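Local coordinates for DotI (Legionella pneumophila, PDB 3WZ4), which is an inner-membrane component of the Legionella type IVB (Dot/Icm) secretion system, represented by its periplasmic domain, and belongs to a complex essential for secretion, at residues A72-I77 with Q93-V98. Residues are numbered along the deposited sequence; the frame is centred on the assembly and turned at random.
Sequences ATRAPI and QMPILV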
loop_
_atom_site.group_PDB
_atom_site.type_symbol
_atom_site.label_atom_id
_atom_site.label_comp_id
_atom_site.label_asym_id
_atom_site.label_seq_id
_atom_site.Cartn_x
_atom_site.Cartn_y
_atom_site.Cartn_z
ATOM N N ALA A 72 -11.326 -3.680 0.819
ATOM C CA ALA A 72 -11.548 -2.984 -0.442
ATOM C C ALA A 72 -13.013 -2.588 -0.586
ATOM O O ALA A 72 -13.908 -3.415 -0.416
ATOM C CB ALA A 72 -11.115 -3.853 -1.613
ATOM N N THR A 73 -13.249 -1.315 -0.890
ATOM C CA THR A 73 -14.604 -0.797 -1.063
ATOM C C THR A 73 -15.130 -1.084 -2.464
ATOM O O THR A 73 -16.298 -1.431 -2.643
ATOM C CB THR A 73 -14.660 0.718 -0.790
ATOM O OG1 THR A 73 -14.771 0.938 0.621
ATOM C CG2 THR A 73 -15.855 1.349 -1.488
ATOM N N ARG A 74 -14.257 -0.934 -3.454
ATOM C CA ARG A 74 -14.575 -1.285 -4.832
ATOM C C ARG A 74 -13.363 -1.935 -5.486
ATOM O O ARG A 74 -12.264 -1.917 -4.929
ATOM C CB ARG A 74 -15.027 -0.049 -5.617
ATOM C CG ARG A 74 -16.488 0.307 -5.387
ATOM C CD ARG A 74 -16.757 1.798 -5.516
ATOM N NE ARG A 74 -16.903 2.248 -6.899
ATOM C CZ ARG A 74 -17.890 1.876 -7.709
ATOM N NH1 ARG A 74 -18.812 1.022 -7.285
ATOM N NH2 ARG A 74 -17.951 2.345 -8.949
ATOM N N ALA A 75 -13.565 -2.521 -6.659
ATOM C CA ALA A 75 -12.472 -3.160 -7.379
ATOM C C ALA A 75 -11.419 -2.134 -7.782
ATOM O O ALA A 75 -11.748 -0.984 -8.087
ATOM C CB ALA A 75 -12.998 -3.895 -8.602
ATOM N N PRO A 76 -10.144 -2.544 -7.770
ATOM C CA PRO A 76 -9.057 -1.673 -8.221
ATOM C C PRO A 76 -9.130 -1.474 -9.727
ATOM O O PRO A 76 -9.516 -2.395 -10.447
ATOM C CB PRO A 76 -7.801 -2.465 -7.851
ATOM C CG PRO A 76 -8.243 -3.886 -7.838
ATOM C CD PRO A 76 -9.651 -3.858 -7.318
ATOM N N ILE A 77 -8.770 -0.284 -10.195
ATOM C CA ILE A 77 -8.806 0.008 -11.622
ATOM C C ILE A 77 -7.473 0.559 -12.111
ATOM O O ILE A 77 -6.757 1.234 -11.372
ATOM C CB ILE A 77 -9.916 1.024 -11.968
ATOM C CG1 ILE A 77 -9.664 2.352 -11.252
ATOM C CG2 ILE A 77 -11.290 0.469 -11.608
ATOM C CD1 ILE A 77 -10.747 3.387 -11.489
ATOM N N GLN A 93 -5.672 2.436 -8.914
ATOM C CA GLN A 93 -6.427 3.128 -7.882
ATOM C C GLN A 93 -7.483 2.216 -7.268
ATOM O O GLN A 93 -8.142 1.451 -7.974
ATOM C CB GLN A 93 -7.087 4.375 -8.464
ATOM C CG GLN A 93 -7.801 5.231 -7.438
ATOM C CD GLN A 93 -8.278 6.546 -8.015
ATOM O OE1 GLN A 93 -7.518 7.511 -8.097
ATOM N NE2 GLN A 93 -9.539 6.588 -8.433
HETATM N N MSE A 94 -7.635 2.298 -5.950
HETATM C CA MSE A 94 -8.618 1.487 -5.242
HETATM C C MSE A 94 -9.086 2.190 -3.976
HETATM O O MSE A 94 -8.271 2.667 -3.189
HETATM C CB MSE A 94 -8.039 0.113 -4.890
HETATM C CG MSE A 94 -9.091 -0.908 -4.463
HETATM SE SE MSE A 94 -8.347 -2.650 -3.984
HETATM C CE MSE A 94 -7.490 -2.143 -2.306
ATOM N N PRO A 95 -10.410 2.266 -3.782
ATOM C CA PRO A 95 -10.985 2.827 -2.557
ATOM C C PRO A 95 -11.042 1.773 -1.454
ATOM O O PRO A 95 -11.280 0.600 -1.736
ATOM C CB PRO A 95 -12.399 3.207 -2.993
ATOM C CG PRO A 95 -12.741 2.183 -4.024
ATOM C CD PRO A 95 -11.449 1.860 -4.744
ATOM N N ILE A 96 -10.827 2.187 -0.212
ATOM C CA ILE A 96 -10.828 1.251 0.904
ATOM C C ILE A 96 -11.536 1.827 2.123
ATOM O O ILE A 96 -11.697 3.042 2.246
ATOM C CB ILE A 96 -9.387 0.859 1.319
ATOM C CG1 ILE A 96 -8.622 2.086 1.819
ATOM C CG2 ILE A 96 -8.653 0.202 0.165
ATOM C CD1 ILE A 96 -7.194 1.790 2.237
ATOM N N LEU A 97 -11.958 0.941 3.019
ATOM C CA LEU A 97 -12.496 1.353 4.308
ATOM C C LEU A 97 -11.534 0.936 5.414
ATOM O O LEU A 97 -11.384 -0.250 5.698
ATOM C CB LEU A 97 -13.871 0.729 4.549
ATOM C CG LEU A 97 -14.530 1.120 5.875
ATOM C CD1 LEU A 97 -14.794 2.621 5.914
ATOM C CD2 LEU A 97 -15.815 0.330 6.106
ATOM N N VAL A 98 -10.880 1.912 6.034
ATOM C CA VAL A 98 -9.906 1.628 7.078
ATOM C C VAL A 98 -10.557 1.708 8.455
ATOM O O VAL A 98 -11.368 2.597 8.714
ATOM C CB VAL A 98 -8.709 2.600 7.016
ATOM C CG1 VAL A 98 -7.668 2.232 8.055
ATOM C CG2 VAL A 98 -8.091 2.596 5.623
HETATM O O HOH W 1 -14.111 3.455 0.606
#
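Met94, a selenomethionine, extends with CG anti to the backbone N (chi1 -166°) and SE anti in turn, which carries SE out to both Pro76 CD and Ala72 CB, 3.8 Å from each; the bend at chi3 (71°) then turns CE off the line of the chain. The setting is an antiparallel beta hairpin, strands 67-84 and 87-101, in the curved sheet of an NTF2-like domain, where the first strand is interrupted by an irregular loop and resumes two residues out of register. The long, unbranched Met94 side chain suits the buried side of this break: it runs beside the Pro76 ring, both pointing the same way, beneath helix 7-21, whose Asn15, Ala18 and Ile19 also touch it. On the other side, Pro95 faces the loop and its ring lies against the bend, with CG 3.6 Å from Arg74 CB. Pro95 N faces the interrupted strand, where the register is lost, so proline leaves no N-H there without a partner, while Pro95 O accepts from Thr73 N (2.9 Å), the donor lying 36° out of the carbonyl plane. Regular pairing returns at Ile77, which exchanges two backbone hydrogen bonds with Gln93. Pro76 CA adds a CH...O contact (3.3 Å) to the Gln93 O that Ile77 N already donates to. Thr73 has its hydroxyl beside its own backbone N, directed along strand 93-98, where one water links OG1 (2.6 Å) to Ile96 O, the latter through a weak bond donated by the water.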